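Local coordinates for protein tryparedoxin (Leishmania major, PDB 3S9F) that probably acts as a thioredoxin-like disulfide reductase, partnering tryparedoxin peroxidase in the parasite's detoxification pathway, at residues 33-37 / 101-107; 55-59 / 88-92; 91-97 / 109-114. One frame throughout, in Å; residues are numbered along the deposited sequence.

From the N terminus, after helix 23-30, the chain forms strand 34-36, beside which residues 101-107 later return; contact 1 closes the longest of the three loops. Within that loop, contact 2 closes a smaller one, joining the ends of strands 50-56 and 83-89 around helix 61-77. Contact 3 begins where contact 2 ends, sharing Asp91 and Glu92, and closes a short loop from the start of helix 94-101 to the turn before helix 114-123. Its segments alternate with those of contact 1, so these two cross, and they touch where Lys33 meets Pro110 and Arg35 meets Phe97. Together the three join strand 34-36 to the rest of the sheet, and the sheet to helix 94-101 and that turn.

Contact 1: residues 33-37 / 101-107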
loop_
_atom_site.group_PDB
_atom_site.type_symbol
_atom_site.label_atom_id
_atom_site.label_comp_id
_atom_site.label_asym_id
_atom_site.label_seq_id
_atom_site.Cartn_x
_atom_site.Cartn_y
_atom_site.Cartn_z
ATOM N N LYS A 33 -2.197 6.640 2.847
ATOM C CA LYS A 33 -2.743 7.396 3.958
ATOM C C LYS A 33 -4.138 6.824 4.234
ATOM O O LYS A 33 -4.922 6.645 3.312
ATOM C CB LYS A 33 -2.742 8.897 3.658
ATOM C CG LYS A 33 -1.359 9.499 3.343
ATOM C CD LYS A 33 -0.257 9.006 4.296
ATOM C CE LYS A 33 1.132 9.471 3.831
ATOM N NZ LYS A 33 2.238 8.713 4.512
ATOM N N LEU A 34 -4.396 6.432 5.477
ATOM C CA LEU A 34 -5.729 5.975 5.863
ATOM C C LEU A 34 -6.606 7.167 6.216
ATOM O O LEU A 34 -6.118 8.193 6.716
ATOM C CB LEU A 34 -5.649 5.009 7.045
ATOM C CG LEU A 34 -4.960 3.662 6.811
ATOM C CD1 LEU A 34 -4.824 2.905 8.137
ATOM C CD2 LEU A 34 -5.681 2.827 5.724
ATOM N N ARG A 35 -7.893 7.055 5.926
ATOM C CA ARG A 35 -8.865 8.054 6.316
ATOM C C ARG A 35 -9.115 7.981 7.846
ATOM O O ARG A 35 -9.230 6.891 8.403
ATOM C CB ARG A 35 -10.133 7.767 5.524
ATOM C CG ARG A 35 -11.265 8.641 5.781
ATOM C CD ARG A 35 -11.470 9.657 4.688
ATOM N NE ARG A 35 -12.612 10.424 5.124
ATOM C CZ ARG A 35 -13.755 10.561 4.469
ATOM N NH1 ARG A 35 -14.718 11.273 5.035
ATOM N NH2 ARG A 35 -13.922 10.029 3.263
ATOM N N LYS A 36 -9.257 9.140 8.481
ATOM C CA LYS A 36 -9.716 9.229 9.857
ATOM C C LYS A 36 -10.714 10.353 9.883
ATOM O O LYS A 36 -10.348 11.499 10.028
ATOM C CB LYS A 36 -8.591 9.523 10.821
ATOM C CG LYS A 36 -9.075 9.576 12.224
ATOM C CD LYS A 36 -7.967 9.835 13.179
ATOM C CE LYS A 36 -8.497 9.928 14.568
ATOM N NZ LYS A 36 -7.435 10.367 15.447
ATOM N N GLN A 37 -11.970 10.012 9.705
ATOM C CA GLN A 37 -13.019 10.983 9.547
ATOM C C GLN A 37 -12.689 11.946 8.426
ATOM O O GLN A 37 -12.481 11.529 7.302
ATOM C CB GLN A 37 -13.300 11.715 10.850
ATOM C CG GLN A 37 -14.116 10.881 11.826
ATOM C CD GLN A 37 -13.372 9.660 12.287
ATOM O OE1 GLN A 37 -12.313 9.765 12.875
ATOM N NE2 GLN A 37 -13.923 8.490 12.007
ATOM N N TYR A 101 -19.575 5.710 6.160
ATOM C CA TYR A 101 -18.378 5.873 6.983
ATOM C C TYR A 101 -18.584 6.971 8.029
ATOM O O TYR A 101 -18.026 6.918 9.124
ATOM C CB TYR A 101 -17.155 6.190 6.119
ATOM C CG TYR A 101 -15.909 6.468 6.943
ATOM C CD1 TYR A 101 -15.393 5.507 7.833
ATOM C CD2 TYR A 101 -15.241 7.685 6.821
ATOM C CE1 TYR A 101 -14.238 5.771 8.578
ATOM C CE2 TYR A 101 -14.101 7.966 7.569
ATOM C CZ TYR A 101 -13.607 7.004 8.441
ATOM O OH TYR A 101 -12.487 7.279 9.185
ATOM N N ALA A 102 -19.429 7.942 7.710
ATOM C CA ALA A 102 -19.761 9.021 8.661
ATOM C C ALA A 102 -20.342 8.507 9.983
ATOM O O ALA A 102 -20.245 9.181 11.016
ATOM C CB ALA A 102 -20.752 10.017 8.015
ATOM N N LYS A 103 -20.948 7.322 9.937
ATOM C CA LYS A 103 -21.542 6.688 11.118
ATOM C C LYS A 103 -20.489 5.964 11.982
ATOM O O LYS A 103 -20.794 5.497 13.081
ATOM C CB LYS A 103 -22.623 5.700 10.674
ATOM C CG LYS A 103 -23.798 6.398 9.991
ATOM C CD LYS A 103 -24.857 5.419 9.531
ATOM C CE LYS A 103 -26.135 6.172 9.223
ATOM N NZ LYS A 103 -27.104 5.350 8.465
ATOM N N MET A 104 -19.267 5.866 11.473
ATOM C CA MET A 104 -18.208 5.082 12.138
ATOM C C MET A 104 -17.160 5.952 12.807
ATOM O O MET A 104 -16.782 6.989 12.264
ATOM C CB MET A 104 -17.525 4.170 11.120
ATOM C CG MET A 104 -18.482 3.219 10.452
ATOM S SD MET A 104 -17.694 2.460 9.032
ATOM C CE MET A 104 -19.068 1.516 8.440
ATOM N N PRO A 105 -16.682 5.533 13.967
ATOM C CA PRO A 105 -15.692 6.297 14.732
ATOM C C PRO A 105 -14.254 5.896 14.439
ATOM O O PRO A 105 -13.339 6.456 15.008
ATOM C CB PRO A 105 -16.007 5.911 16.170
ATOM C CG PRO A 105 -16.609 4.597 16.080
ATOM C CD PRO A 105 -17.367 4.544 14.802
ATOM N N TRP A 106 -14.080 4.919 13.567
ATOM C CA TRP A 106 -12.768 4.383 13.276
ATOM C C TRP A 106 -12.162 4.866 11.952
ATOM O O TRP A 106 -12.534 5.895 11.444
ATOM C CB TRP A 106 -12.804 2.858 13.355
ATOM C CG TRP A 106 -13.902 2.258 12.596
ATOM C CD1 TRP A 106 -14.017 2.202 11.251
ATOM C CD2 TRP A 106 -15.058 1.604 13.121
ATOM N NE1 TRP A 106 -15.164 1.564 10.897
ATOM C CE2 TRP A 106 -15.823 1.182 12.030
ATOM C CE3 TRP A 106 -15.524 1.341 14.405
ATOM C CZ2 TRP A 106 -17.017 0.521 12.184
ATOM C CZ3 TRP A 106 -16.692 0.681 14.550
ATOM C CH2 TRP A 106 -17.436 0.283 13.451
ATOM N N LEU A 107 -11.206 4.107 11.429
ATOM C CA LEU A 107 -10.468 4.472 10.220
ATOM C C LEU A 107 -11.042 3.857 8.947
ATOM O O LEU A 107 -11.832 2.971 9.017
ATOM C CB LEU A 107 -9.024 3.991 10.334
ATOM C CG LEU A 107 -8.227 4.377 11.583
ATOM C CD1 LEU A 107 -6.815 3.868 11.563
ATOM C CD2 LEU A 107 -8.241 5.845 11.701
HETATM O O HOH W 1 -16.248 8.971 10.118
HETATM O O HOH W 2 -10.899 7.244 14.285
#
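Tyr101 reaches across to Arg35 and Gln37, and its side chain can be followed outward. CB carries the ring away from the end of helix 94-101, with CG anti to the backbone N (chi1 176°). Along one side of the ring, CD2 sits over the centre of the Arg35 guanidinium, whose plane is turned 79° from that of the ring, and CE2 touches Arg35 CG at 3.4 Å. At the tip, OH does two jobs: it accepts a nearly straight hydrogen bond from Gln37 N (2.8 Å) and donates one to Trp106 O (2.6 Å). A phenol suits this place because its flat body packs while its hydroxyl serves two backbones. Trp106 O is gripped a second time by Gln37 NE2 (3.0 Å), both donors lying in its carbonyl plane. Water 1 links Gln37 NE2 to Tyr101 O, and water 2 joins Gln37 OE1 to Pro105 O. Further in, the branched ends of Leu34 and Leu107 meet through their CD1 atoms at 4.1 Å; at the outer side, Lys36 CB and CG rest on Leu107 CD2. The contact fastens the N-terminal strand 34-36, antiparallel to its neighbour 107-108, onto the central sheet of a thioredoxin fold.

Contact 2: residues 55-59 / 88-92; sequences FSASW and ASWDE
Ala88 presses its methyl onto the ring of Phe55 where two parallel strands of a beta-alpha-beta unit in the thioredoxin fold run side by side, helix 61-77 being the connection between them. Ala88 CB stands over one face of that ring, 4.1 Å from its centroid, a CH-pi contact in which the small methyl is the bump and the flat ring the floor. The edge of the same ring comes up against Trp90, whose NE1 is bonded elsewhere, to Thr121 OG1. Beyond the strands Ala57 is a second small bump: its CB sits in the corner formed by Trp90 CB, 3.9 Å away, and one face of the Trp59 indole, near its rim. Trp59 closes the outer side, its CZ2 coming to Trp90 CB and its NE1 making a weak hydrogen bond to Trp90 O. Backbone and carboxylate lock the two chains. Trp90 N donates to Ser56 O at 2.8 Å, and Ser89 OG accepts from Asp91 N in an ST turn that helps place the aspartate. Residues 57-59, so held, lead into the CxxC at the start of helix 61-77, whose Cys60 and Cys63 can form a disulfide but are reduced here. A chi1 of 71° lets Ser58 present OG beside its own N, so Asp91 takes both on the syn sides of its oxygens: OD2 accepts from Ser58 N at 2.9 Å and OD1 from Ser58 OG at 2.6 Å.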
loop_
_atom_site.group_PDB
_atom_site.type_symbol
_atom_site.label_atom_id
_atom_site.label_comp_id
_atom_site.label_asym_id
_atom_site.label_seq_id
_atom_site.Cartn_x
_atom_site.Cartn_y
_atom_site.Cartn_z
ATOM N N PHE A 55 -15.210 -5.461 6.706
ATOM C CA PHE A 55 -15.756 -5.505 5.336
ATOM C C PHE A 55 -17.248 -5.331 5.441
ATOM O O PHE A 55 -17.927 -6.140 6.071
ATOM C CB PHE A 55 -15.402 -6.858 4.684
ATOM C CG PHE A 55 -13.897 -7.099 4.565
ATOM C CD1 PHE A 55 -13.156 -7.610 5.655
ATOM C CD2 PHE A 55 -13.232 -6.778 3.399
ATOM C CE1 PHE A 55 -11.773 -7.803 5.559
ATOM C CE2 PHE A 55 -11.854 -6.974 3.266
ATOM C CZ PHE A 55 -11.105 -7.500 4.367
ATOM N N SER A 56 -17.781 -4.250 4.860
ATOM C CA SER A 56 -19.185 -3.951 5.019
ATOM C C SER A 56 -19.585 -3.004 3.890
ATOM O O SER A 56 -18.732 -2.532 3.145
ATOM C CB SER A 56 -19.422 -3.278 6.373
ATOM O OG SER A 56 -20.801 -3.180 6.625
ATOM N N ALA A 57 -20.877 -2.728 3.772
ATOM C CA ALA A 57 -21.371 -1.794 2.748
ATOM C C ALA A 57 -22.678 -1.191 3.211
ATOM O O ALA A 57 -23.472 -1.842 3.930
ATOM C CB ALA A 57 -21.577 -2.507 1.415
ATOM N N SER A 58 -22.914 0.045 2.773
ATOM C CA SER A 58 -24.118 0.792 3.134
ATOM C C SER A 58 -25.397 0.077 2.672
ATOM O O SER A 58 -26.451 0.276 3.254
ATOM C CB SER A 58 -24.060 2.185 2.502
ATOM O OG SER A 58 -24.235 2.069 1.093
ATOM N N TRP A 59 -25.264 -0.771 1.650
ATOM C CA TRP A 59 -26.389 -1.378 0.915
ATOM C C TRP A 59 -26.763 -2.786 1.412
ATOM O O TRP A 59 -27.725 -3.422 0.948
ATOM C CB TRP A 59 -26.073 -1.380 -0.593
ATOM C CG TRP A 59 -24.736 -1.990 -1.002
ATOM C CD1 TRP A 59 -23.643 -1.314 -1.513
ATOM C CD2 TRP A 59 -24.369 -3.373 -0.983
ATOM N NE1 TRP A 59 -22.639 -2.190 -1.792
ATOM C CE2 TRP A 59 -23.045 -3.460 -1.477
ATOM C CE3 TRP A 59 -25.013 -4.547 -0.578
ATOM C CZ2 TRP A 59 -22.355 -4.678 -1.571
ATOM C CZ3 TRP A 59 -24.335 -5.753 -0.684
ATOM C CH2 TRP A 59 -23.013 -5.810 -1.178
ATOM N N ALA A 88 -13.022 -1.534 5.226
ATOM C CA ALA A 88 -12.656 -1.989 3.885
ATOM C C ALA A 88 -13.987 -2.125 3.156
ATOM O O ALA A 88 -14.637 -3.190 3.161
ATOM C CB ALA A 88 -11.904 -3.313 3.959
ATOM N N SER A 89 -14.389 -1.019 2.548
ATOM C CA SER A 89 -15.762 -0.844 2.088
ATOM C C SER A 89 -16.083 -1.528 0.778
ATOM O O SER A 89 -15.326 -1.421 -0.185
ATOM C CB SER A 89 -16.080 0.643 1.933
ATOM O OG SER A 89 -17.396 0.765 1.419
ATOM N N TRP A 90 -17.216 -2.226 0.752
ATOM C CA TRP A 90 -17.740 -2.773 -0.483
ATOM C C TRP A 90 -18.694 -1.799 -1.199
ATOM O O TRP A 90 -19.342 -2.177 -2.173
ATOM C CB TRP A 90 -18.441 -4.100 -0.215
ATOM C CG TRP A 90 -17.509 -5.282 -0.029
ATOM C CD1 TRP A 90 -16.170 -5.272 0.284
ATOM C CD2 TRP A 90 -17.886 -6.652 -0.143
ATOM N NE1 TRP A 90 -15.693 -6.577 0.372
ATOM C CE2 TRP A 90 -16.734 -7.436 0.120
ATOM C CE3 TRP A 90 -19.099 -7.297 -0.427
ATOM C CZ2 TRP A 90 -16.759 -8.841 0.090
ATOM C CZ3 TRP A 90 -19.130 -8.679 -0.462
ATOM C CH2 TRP A 90 -17.962 -9.443 -0.186
ATOM N N ASP A 91 -18.746 -0.552 -0.743
ATOM C CA ASP A 91 -19.497 0.479 -1.474
ATOM C C ASP A 91 -18.684 0.895 -2.682
ATOM O O ASP A 91 -17.481 1.151 -2.576
ATOM C CB ASP A 91 -19.755 1.699 -0.601
ATOM C CG ASP A 91 -20.940 1.520 0.312
ATOM O OD1 ASP A 91 -22.073 1.457 -0.205
ATOM O OD2 ASP A 91 -20.747 1.459 1.541
ATOM N N GLU A 92 -19.349 0.976 -3.826
ATOM C CA GLU A 92 -18.681 1.415 -5.038
ATOM C C GLU A 92 -19.107 2.810 -5.446
ATOM O O GLU A 92 -18.490 3.413 -6.323
ATOM C CB GLU A 92 -18.882 0.404 -6.160
ATOM C CG GLU A 92 -18.062 -0.856 -5.920
ATOM C CD GLU A 92 -18.221 -1.896 -7.018
ATOM O OE1 GLU A 92 -18.394 -1.521 -8.200
ATOM O OE2 GLU A 92 -18.161 -3.100 -6.691
#

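Contact 3: residues 91-97 / 109-114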
loop_
_atom_site.group_PDB
_atom_site.type_symbol
_atom_site.label_atom_id
_atom_site.label_comp_id
_atom_site.label_asym_id
_atom_site.label_seq_id
_atom_site.Cartn_x
_atom_site.Cartn_y
_atom_site.Cartn_z
ATOM N N ASP A 91 -18.746 -0.552 -0.743
ATOM C CA ASP A 91 -19.497 0.479 -1.474
ATOM C C ASP A 91 -18.684 0.895 -2.682
ATOM O O ASP A 91 -17.481 1.151 -2.576
ATOM C CB ASP A 91 -19.755 1.699 -0.601
ATOM C CG ASP A 91 -20.940 1.520 0.312
ATOM O OD1 ASP A 91 -22.073 1.457 -0.205
ATOM O OD2 ASP A 91 -20.747 1.459 1.541
ATOM N N GLU A 92 -19.349 0.976 -3.826
ATOM C CA GLU A 92 -18.681 1.415 -5.038
ATOM C C GLU A 92 -19.107 2.810 -5.446
ATOM O O GLU A 92 -18.490 3.413 -6.323
ATOM C CB GLU A 92 -18.882 0.404 -6.160
ATOM C CG GLU A 92 -18.062 -0.856 -5.920
ATOM C CD GLU A 92 -18.221 -1.896 -7.018
ATOM O OE1 GLU A 92 -18.394 -1.521 -8.200
ATOM O OE2 GLU A 92 -18.161 -3.100 -6.691
ATOM N N GLU A 93 -20.153 3.318 -4.797
ATOM C CA GLU A 93 -20.552 4.712 -4.968
ATOM C C GLU A 93 -19.952 5.545 -3.852
ATOM O O GLU A 93 -20.125 5.225 -2.682
ATOM C CB GLU A 93 -22.084 4.858 -4.978
ATOM C CG GLU A 93 -22.792 4.076 -6.090
ATOM C CD GLU A 93 -22.497 4.621 -7.492
ATOM O OE1 GLU A 93 -22.167 5.819 -7.628
ATOM O OE2 GLU A 93 -22.593 3.844 -8.462
ATOM N N GLU A 94 -19.272 6.630 -4.221
ATOM C CA GLU A 94 -18.563 7.452 -3.245
ATOM C C GLU A 94 -19.481 8.180 -2.264
ATOM O O GLU A 94 -19.130 8.348 -1.098
ATOM C CB GLU A 94 -17.625 8.443 -3.941
ATOM C CG GLU A 94 -16.714 9.206 -2.992
ATOM C CD GLU A 94 -15.538 9.848 -3.712
ATOM O OE1 GLU A 94 -15.557 9.889 -4.970
ATOM O OE2 GLU A 94 -14.603 10.316 -3.022
ATOM N N ASP A 95 -20.662 8.609 -2.707
ATOM C CA ASP A 95 -21.528 9.287 -1.742
ATOM C C ASP A 95 -22.099 8.329 -0.694
ATOM O O ASP A 95 -22.179 8.688 0.488
ATOM C CB ASP A 95 -22.615 10.136 -2.415
ATOM C CG ASP A 95 -23.535 9.331 -3.319
ATOM O OD1 ASP A 95 -23.304 8.124 -3.570
ATOM O OD2 ASP A 95 -24.505 9.949 -3.810
ATOM N N ASP A 96 -22.448 7.106 -1.114
ATOM C CA ASP A 96 -22.893 6.056 -0.188
ATOM C C ASP A 96 -21.753 5.659 0.746
ATOM O O ASP A 96 -21.968 5.410 1.931
ATOM C CB ASP A 96 -23.351 4.782 -0.929
ATOM C CG ASP A 96 -24.492 5.018 -1.880
ATOM O OD1 ASP A 96 -25.258 5.973 -1.687
ATOM O OD2 ASP A 96 -24.638 4.204 -2.813
ATOM N N PHE A 97 -20.541 5.563 0.197
ATOM C CA PHE A 97 -19.360 5.255 1.017
ATOM C C PHE A 97 -19.230 6.297 2.128
ATOM O O PHE A 97 -19.024 5.944 3.298
ATOM C CB PHE A 97 -18.097 5.273 0.143
ATOM C CG PHE A 97 -16.829 5.326 0.927
ATOM C CD1 PHE A 97 -16.231 4.156 1.371
ATOM C CD2 PHE A 97 -16.235 6.549 1.241
ATOM C CE1 PHE A 97 -15.027 4.195 2.131
ATOM C CE2 PHE A 97 -15.059 6.611 1.981
ATOM C CZ PHE A 97 -14.445 5.440 2.437
ATOM N N ILE A 109 -9.842 2.597 4.724
ATOM C CA ILE A 109 -9.139 2.673 3.456
ATOM C C ILE A 109 -9.908 3.700 2.603
ATOM O O ILE A 109 -11.146 3.659 2.549
ATOM C CB ILE A 109 -9.151 1.280 2.794
ATOM C CG1 ILE A 109 -8.320 0.292 3.648
ATOM C CG2 ILE A 109 -8.640 1.363 1.345
ATOM C CD1 ILE A 109 -8.605 -1.201 3.319
ATOM N N PRO A 110 -9.192 4.640 1.959
ATOM C CA PRO A 110 -9.901 5.659 1.198
ATOM C C PRO A 110 -10.724 5.037 0.072
ATOM O O PRO A 110 -10.370 3.978 -0.472
ATOM C CB PRO A 110 -8.779 6.517 0.625
ATOM C CG PRO A 110 -7.651 6.355 1.601
ATOM C CD PRO A 110 -7.746 4.905 2.044
ATOM N N PHE A 111 -11.843 5.687 -0.239
ATOM C CA PHE A 111 -12.727 5.218 -1.298
ATOM C C PHE A 111 -11.994 4.929 -2.616
ATOM O O PHE A 111 -12.296 3.949 -3.306
ATOM C CB PHE A 111 -13.821 6.251 -1.589
ATOM C CG PHE A 111 -14.685 5.865 -2.745
ATOM C CD1 PHE A 111 -15.642 4.870 -2.600
ATOM C CD2 PHE A 111 -14.505 6.461 -3.999
ATOM C CE1 PHE A 111 -16.441 4.494 -3.677
ATOM C CE2 PHE A 111 -15.289 6.085 -5.090
ATOM C CZ PHE A 111 -16.266 5.104 -4.926
ATOM N N ALA A 112 -11.064 5.812 -2.967
ATOM C CA ALA A 112 -10.289 5.712 -4.198
ATOM C C ALA A 112 -9.442 4.446 -4.283
ATOM O O ALA A 112 -9.061 4.016 -5.394
ATOM C CB ALA A 112 -9.388 6.954 -4.339
ATOM N N ASN A 113 -9.132 3.859 -3.122
ATOM C CA ASN A 113 -8.297 2.661 -3.062
ATOM C C ASN A 113 -9.106 1.364 -3.081
ATOM O O ASN A 113 -8.889 0.447 -2.277
ATOM C CB ASN A 113 -7.365 2.726 -1.873
ATOM C CG ASN A 113 -6.348 3.829 -2.008
ATOM O OD1 ASN A 113 -5.466 3.792 -2.888
ATOM N ND2 ASN A 113 -6.441 4.811 -1.139
ATOM N N ARG A 114 -10.017 1.292 -4.038
ATOM C CA ARG A 114 -10.858 0.114 -4.252
ATOM C C ARG A 114 -10.034 -1.148 -4.499
ATOM O O ARG A 114 -10.393 -2.228 -4.002
ATOM C CB ARG A 114 -11.771 0.353 -5.452
ATOM C CG ARG A 114 -12.736 1.512 -5.263
ATOM C CD ARG A 114 -12.891 2.274 -6.570
ATOM N NE ARG A 114 -14.253 2.749 -6.807
ATOM C CZ ARG A 114 -15.277 1.972 -7.169
ATOM N NH1 ARG A 114 -15.124 0.655 -7.319
ATOM N NH2 ARG A 114 -16.465 2.516 -7.370
#
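Phe111 carries most of this contact, sending its ring against Glu94 and Phe97 at the start of helix 94-101, both on the same side of it. A chi1 of 175° swings that ring away from its own N, reaching the helix from a type I turn that runs from Pro110 to Asn113.

Two CH-pi contacts carry much of the packing. Glu94 CB lies over one face of the Phe111 ring, 3.7 Å from its centroid, and the extended glutamate continues alongside, its carboxylate plane only 20° from that of the ring. In the other, Phe111 CB sits over the Phe97 ring at 3.8 Å from the centroid. The two phenyl rings themselves meet obliquely, and Phe97 CB touches Phe111 CD1 at 3.7 Å. Phenylalanine suits both positions: Phe97 faces inward, where it also rests on Leu87 and Ser89 of strand 83-89, while Phe111 offers the helix a broad apolar surface.

Two backbone carbonyls meet one end of the Phe111 ring: Asp91 O and Glu92 O lie near its plane beside CE1 and CZ, where the slightly positive ring hydrogens probably suit them.

Charge contributes more loosely. Arg114, bent along its chain, brings the NH1 and NH2 end of its guanidinium to CB and CG of Glu92, the two chains crossing at about a right angle; the carboxylate is farther off, OE1 being 4.0 Å from NH1, beyond a salt bridge.

Backbone bonds shape both partners. Phe97 N donates to Glu93 O at 2.9 Å, the first helical turn after the N-cap residue Glu93, and Asn113 N donates to Pro110 O. The contact thus packs the helix of a beta-alpha-beta crossover, which joins parallel strands 83-89 and 107-108, against the turn leading into helix 114-123 of the thioredoxin fold.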